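Side-chain contacts in PHO85 cyclin-10 (Saccharomyces cerevisiae, PDB 4KRD), which partners the cyclin-dependent kinase PHO85, forming a holoenzyme that phosphorylates and restrains glycogen synthase GSY2 and so limits glycogen accumulation: residues Y157-K160 and S165-L168; Y71-M76 and L169-V174. All blocks are in the same frame, centred on the assembly; numbering follows the deposited sequence.

Contact 1: Y157-K160 and S165-L168; sequences YFSK and SKRL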
loop_
_atom_site.group_PDB
_atom_site.type_symbol
_atom_site.label_atom_id
_atom_site.label_comp_id
_atom_site.label_asym_id
_atom_site.label_seq_id
_atom_site.Cartn_x
_atom_site.Cartn_y
_atom_site.Cartn_z
ATOM N N TYR B 157 4.427 -19.799 12.565
ATOM C CA TYR B 157 5.276 -20.524 11.632
ATOM C C TYR B 157 6.617 -19.830 11.360
ATOM O O TYR B 157 7.682 -20.465 11.429
ATOM C CB TYR B 157 4.547 -20.763 10.316
ATOM C CG TYR B 157 5.331 -21.645 9.380
ATOM C CD1 TYR B 157 5.498 -22.995 9.658
ATOM C CD2 TYR B 157 5.913 -21.135 8.226
ATOM C CE1 TYR B 157 6.220 -23.814 8.817
ATOM C CE2 TYR B 157 6.636 -21.952 7.372
ATOM C CZ TYR B 157 6.783 -23.294 7.675
ATOM O OH TYR B 157 7.501 -24.129 6.849
ATOM N N PHE B 158 6.579 -18.539 11.041
ATOM C CA PHE B 158 7.834 -17.811 10.782
ATOM C C PHE B 158 8.781 -17.793 11.995
ATOM O O PHE B 158 9.990 -17.999 11.855
ATOM C CB PHE B 158 7.571 -16.388 10.277
ATOM C CG PHE B 158 8.769 -15.757 9.612
ATOM C CD1 PHE B 158 9.058 -16.023 8.286
ATOM C CD2 PHE B 158 9.619 -14.917 10.322
ATOM C CE1 PHE B 158 10.177 -15.457 7.671
ATOM C CE2 PHE B 158 10.734 -14.345 9.713
ATOM C CZ PHE B 158 11.017 -14.620 8.389
ATOM N N SER B 159 8.241 -17.533 13.180
ATOM C CA SER B 159 9.030 -17.592 14.410
ATOM C C SER B 159 9.789 -18.918 14.549
ATOM O O SER B 159 10.998 -18.932 14.774
ATOM C CB SER B 159 8.121 -17.407 15.626
ATOM O OG SER B 159 7.509 -16.133 15.609
ATOM N N LYS B 160 9.074 -20.030 14.403
ATOM C CA LYS B 160 9.681 -21.353 14.538
ATOM C C LYS B 160 10.751 -21.592 13.487
ATOM O O LYS B 160 11.781 -22.200 13.769
ATOM C CB LYS B 160 8.623 -22.452 14.438
ATOM C CG LYS B 160 7.570 -22.406 15.528
ATOM C CD LYS B 160 6.503 -23.474 15.287
ATOM C CE LYS B 160 5.372 -23.386 16.303
ATOM N NZ LYS B 160 4.307 -24.385 15.996
ATOM N N SER B 165 11.257 -16.485 19.568
ATOM C CA SER B 165 9.910 -16.352 20.109
ATOM C C SER B 165 9.075 -15.399 19.257
ATOM O O SER B 165 9.608 -14.541 18.548
ATOM C CB SER B 165 9.959 -15.836 21.543
ATOM O OG SER B 165 10.506 -14.538 21.575
ATOM N N LYS B 166 7.762 -15.543 19.334
ATOM C CA LYS B 166 6.881 -14.669 18.581
ATOM C C LYS B 166 7.031 -13.238 19.076
ATOM O O LYS B 166 6.938 -12.289 18.302
ATOM C CB LYS B 166 5.441 -15.152 18.691
ATOM C CG LYS B 166 5.216 -16.502 18.022
ATOM C CD LYS B 166 3.761 -16.902 18.062
ATOM C CE LYS B 166 3.294 -17.057 19.495
ATOM N NZ LYS B 166 4.005 -18.170 20.185
ATOM N N ARG B 167 7.293 -13.090 20.367
ATOM C CA ARG B 167 7.462 -11.770 20.960
ATOM C C ARG B 167 8.692 -11.069 20.384
ATOM O O ARG B 167 8.640 -9.889 20.039
ATOM C CB ARG B 167 7.531 -11.879 22.486
ATOM C CG ARG B 167 8.224 -10.721 23.195
ATOM C CD ARG B 167 7.920 -10.740 24.700
ATOM N NE ARG B 167 6.527 -10.388 25.002
ATOM C CZ ARG B 167 5.521 -11.259 25.118
ATOM N NH1 ARG B 167 5.729 -12.563 24.959
ATOM N NH2 ARG B 167 4.295 -10.822 25.397
ATOM N N LEU B 168 9.792 -11.801 20.261
ATOM C CA LEU B 168 10.996 -11.250 19.644
ATOM C C LEU B 168 10.767 -10.873 18.174
ATOM O O LEU B 168 11.187 -9.808 17.731
ATOM C CB LEU B 168 12.174 -12.227 19.766
ATOM C CG LEU B 168 13.492 -11.755 19.142
ATOM C CD1 LEU B 168 13.956 -10.441 19.744
ATOM C CD2 LEU B 168 14.573 -12.814 19.267
#
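Ser159 meets Lys166 without the help of a flat group, because the two rings of 157-160 are turned to other neighbours. The ring of Tyr157 meets that of His153 with planes about 40° apart, while Phe158 packs against Val141 and Arg142 of helix 130-148. What remains for 165-168 is the small side chain of Ser159, whose CB is directed toward it at the place where the CA atoms of Ser159 and Lys166 are 5.5 Å apart.

The touch is close, but a van der Waals contact, not a polar bond. Ser159 OG rests against the start of the lysine chain, 3.3 Å from Lys166 CG and 3.4 Å from Lys166 CA, and Ser159 CB follows at 3.9 Å from Lys166 CG. With chi1 at -63°, Ser159 OG sits beside its own backbone N, opposite the carbonyl carbon, and from there the hydroxyl bonds back to His155 O one turn earlier. The buried hydroxyl thus has its polar partner within its own helix. Lys166 is extended at first and then bends at both chi3 and chi4, which leaves Lys166 NZ 6.1 Å from Ser159 OG; a long, weak ion pair relates this ammonium to an acidic side chain of the other protein's chain.

Ser165, whose CB is directed away from 157-160, does different work. As N-cap it accepts the amide of Leu168, with Leu168 N 3.1 Å from Ser165 OG and an angle of 159° at the hydrogen, so a backbone N-H of the first turn is satisfied by a side chain. With the first helix pressed against the opening residue of the second, and a serine N-cap beginning the latter, this is a short connection between consecutive helices of the largely helical cyclin fold.

Contact 2: Y71-M76 and L169-V174; sequences YSNFYM and LTKLEV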
loop_
_atom_site.group_PDB
_atom_site.type_symbol
_atom_site.label_atom_id
_atom_site.label_comp_id
_atom_site.label_asym_id
_atom_site.label_seq_id
_atom_site.Cartn_x
_atom_site.Cartn_y
_atom_site.Cartn_z
ATOM N N TYR B 71 17.344 0.054 17.241
ATOM C CA TYR B 71 18.451 -0.644 16.613
ATOM C C TYR B 71 19.178 -1.639 17.551
ATOM O O TYR B 71 19.602 -2.706 17.116
ATOM C CB TYR B 71 19.441 0.347 16.000
ATOM C CG TYR B 71 20.469 -0.348 15.154
ATOM C CD1 TYR B 71 20.189 -0.701 13.836
ATOM C CD2 TYR B 71 21.709 -0.693 15.680
ATOM C CE1 TYR B 71 21.123 -1.361 13.061
ATOM C CE2 TYR B 71 22.651 -1.353 14.913
ATOM C CZ TYR B 71 22.354 -1.692 13.608
ATOM O OH TYR B 71 23.284 -2.348 12.841
ATOM N N SER B 72 19.309 -1.296 18.830
ATOM C CA SER B 72 19.954 -2.194 19.797
ATOM C C SER B 72 19.257 -3.555 19.925
ATOM O O SER B 72 19.855 -4.524 20.389
ATOM C CB SER B 72 20.050 -1.528 21.170
ATOM O OG SER B 72 18.763 -1.298 21.715
ATOM N N ASN B 73 17.996 -3.634 19.513
ATOM C CA ASN B 73 17.286 -4.917 19.502
ATOM C C ASN B 73 17.938 -5.962 18.582
ATOM O O ASN B 73 17.700 -7.162 18.721
ATOM C CB ASN B 73 15.801 -4.725 19.127
ATOM C CG ASN B 73 14.974 -4.143 20.266
ATOM O OD1 ASN B 73 15.181 -4.482 21.436
ATOM N ND2 ASN B 73 14.038 -3.258 19.933
ATOM N N PHE B 74 18.745 -5.513 17.627
ATOM C CA PHE B 74 19.369 -6.445 16.685
ATOM C C PHE B 74 20.579 -7.182 17.264
ATOM O O PHE B 74 20.956 -8.235 16.757
ATOM C CB PHE B 74 19.780 -5.746 15.388
ATOM C CG PHE B 74 18.613 -5.204 14.605
ATOM C CD1 PHE B 74 17.659 -6.062 14.090
ATOM C CD2 PHE B 74 18.473 -3.841 14.401
ATOM C CE1 PHE B 74 16.560 -5.568 13.389
ATOM C CE2 PHE B 74 17.381 -3.329 13.699
ATOM C CZ PHE B 74 16.427 -4.195 13.187
ATOM N N TYR B 75 21.180 -6.622 18.308
ATOM C CA TYR B 75 22.391 -7.220 18.902
ATOM C C TYR B 75 22.095 -8.562 19.566
ATOM O O TYR B 75 21.307 -8.642 20.506
ATOM C CB TYR B 75 23.033 -6.265 19.902
ATOM C CG TYR B 75 24.461 -6.640 20.280
ATOM C CD1 TYR B 75 25.541 -6.112 19.587
ATOM C CD2 TYR B 75 24.721 -7.521 21.323
ATOM C CE1 TYR B 75 26.853 -6.446 19.926
ATOM C CE2 TYR B 75 26.027 -7.865 21.670
ATOM C CZ TYR B 75 27.083 -7.323 20.965
ATOM O OH TYR B 75 28.372 -7.653 21.301
ATOM N N MET B 76 22.720 -9.616 19.059
ATOM C CA MET B 76 22.547 -10.960 19.597
ATOM C C MET B 76 23.805 -11.379 20.356
ATOM O O MET B 76 24.872 -11.520 19.760
ATOM C CB MET B 76 22.291 -11.934 18.454
ATOM C CG MET B 76 21.927 -13.326 18.884
ATOM S SD MET B 76 21.688 -14.346 17.430
ATOM C CE MET B 76 21.319 -15.944 18.161
ATOM N N LEU B 169 10.102 -11.748 17.428
ATOM C CA LEU B 169 9.808 -11.494 16.018
ATOM C C LEU B 169 9.073 -10.167 15.832
ATOM O O LEU B 169 9.424 -9.360 14.973
ATOM C CB LEU B 169 8.996 -12.640 15.407
ATOM C CG LEU B 169 8.639 -12.500 13.920
ATOM C CD1 LEU B 169 9.861 -12.184 13.058
ATOM C CD2 LEU B 169 7.927 -13.726 13.395
ATOM N N THR B 170 8.062 -9.939 16.658
ATOM C CA THR B 170 7.334 -8.687 16.628
ATOM C C THR B 170 8.261 -7.515 16.926
ATOM O O THR B 170 8.197 -6.482 16.256
ATOM C CB THR B 170 6.161 -8.707 17.615
ATOM O OG1 THR B 170 5.301 -9.797 17.270
ATOM C CG2 THR B 170 5.375 -7.383 17.571
ATOM N N LYS B 171 9.104 -7.667 17.920
ATOM C CA LYS B 171 10.019 -6.634 18.299
ATOM C C LYS B 171 10.994 -6.291 17.171
ATOM O O LYS B 171 11.333 -5.160 16.968
ATOM C CB LYS B 171 10.758 -7.055 19.550
ATOM C CG LYS B 171 11.674 -6.028 20.082
ATOM C CD LYS B 171 12.459 -6.513 21.257
ATOM C CE LYS B 171 11.639 -6.463 22.506
ATOM N NZ LYS B 171 12.007 -7.509 23.528
ATOM N N LEU B 172 11.436 -7.303 16.454
ATOM C CA LEU B 172 12.350 -7.117 15.335
ATOM C C LEU B 172 11.687 -6.477 14.107
ATOM O O LEU B 172 12.284 -5.599 13.484
ATOM C CB LEU B 172 13.015 -8.439 14.964
ATOM C CG LEU B 172 13.965 -9.001 16.038
ATOM C CD1 LEU B 172 14.567 -10.300 15.558
ATOM C CD2 LEU B 172 15.054 -7.972 16.419
ATOM N N GLU B 173 10.477 -6.910 13.755
ATOM C CA GLU B 173 9.721 -6.246 12.676
ATOM C C GLU B 173 9.630 -4.747 12.907
ATOM O O GLU B 173 9.876 -3.956 12.005
ATOM C CB GLU B 173 8.280 -6.756 12.590
ATOM C CG GLU B 173 8.106 -8.192 12.201
ATOM C CD GLU B 173 6.629 -8.602 12.219
ATOM O OE1 GLU B 173 5.893 -8.172 13.127
ATOM O OE2 GLU B 173 6.216 -9.363 11.330
ATOM N N VAL B 174 9.228 -4.365 14.115
ATOM C CA VAL B 174 8.987 -2.966 14.420
ATOM C C VAL B 174 10.293 -2.181 14.500
ATOM O O VAL B 174 10.346 -1.033 14.098
ATOM C CB VAL B 174 8.200 -2.801 15.732
ATOM C CG1 VAL B 174 8.099 -1.334 16.113
ATOM C CG2 VAL B 174 6.818 -3.416 15.601
#
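Asn73 lies on a type I turn running from Ser72 to Tyr75, and its CA comes within 6.8 Å of Leu172 CA, the nearest backbone approach to 169-174. The CB of Asn73 is directed toward that helix, and its amide spreads against Lys171, the two chains crossing at about a right angle. The methylenes of the lysine lie over one amide face: Lys171 CD is 3.4 Å from Asn73 OD1, and Lys171 CG is 3.6 Å from Asn73 ND2. Lys171 can lie there because its CG is anti to the backbone N (chi1 -176°) and the chain stays extended until a bend at chi3. Meanwhile Asn73 ND2 is hydrogen-bonded to Ser175 OG, one turn further along, and Asn73 O to Arg135 NH1.

Within this cyclin domain the contact joins 71-76 to helix 166-180, where Glu173 OE2 is salt-bridged to Lys146 and Arg142 and Glu173 OE1 is hydrogen-bonded to the backbone of the other protein's chain. Were Asn73 replaced by alanine, Ser175 OG would probably lose its bond to the amide, and the lysine methylenes the flat group they lie against.

Deeper in, one methyl of Leu172 fills the angle between backbone and ring: Leu172 CD2 is 3.6 Å from Asn73 O and 4.0 Å from Phe74 CD1. The leucine and phenylalanine chains slide past each other in opposite directions, and Met136 and Leu176 also pack on Phe74.

In the fold
Both contacts use helix 166-180: contact 1 holds its first turn to the preceding helix, and contact 2 holds its middle to a segment more than ninety residues earlier. The centre of contact 1 lies about 19 Å from the chain centre and that of contact 2 about 13 Å; both are partly buried, contact 1 farther out, smaller, and nested within the chain loop that contact 2 closes. Each has a lysine at its margin, but the buried partner is a lone serine in contact 1 and a leucine-phenylalanine pair in contact 2. Leu169 joins them, its CD2 lying 3.3 Å from Ser159 OG and 3.7 Å from Phe158 CD2, so packing continues between the two.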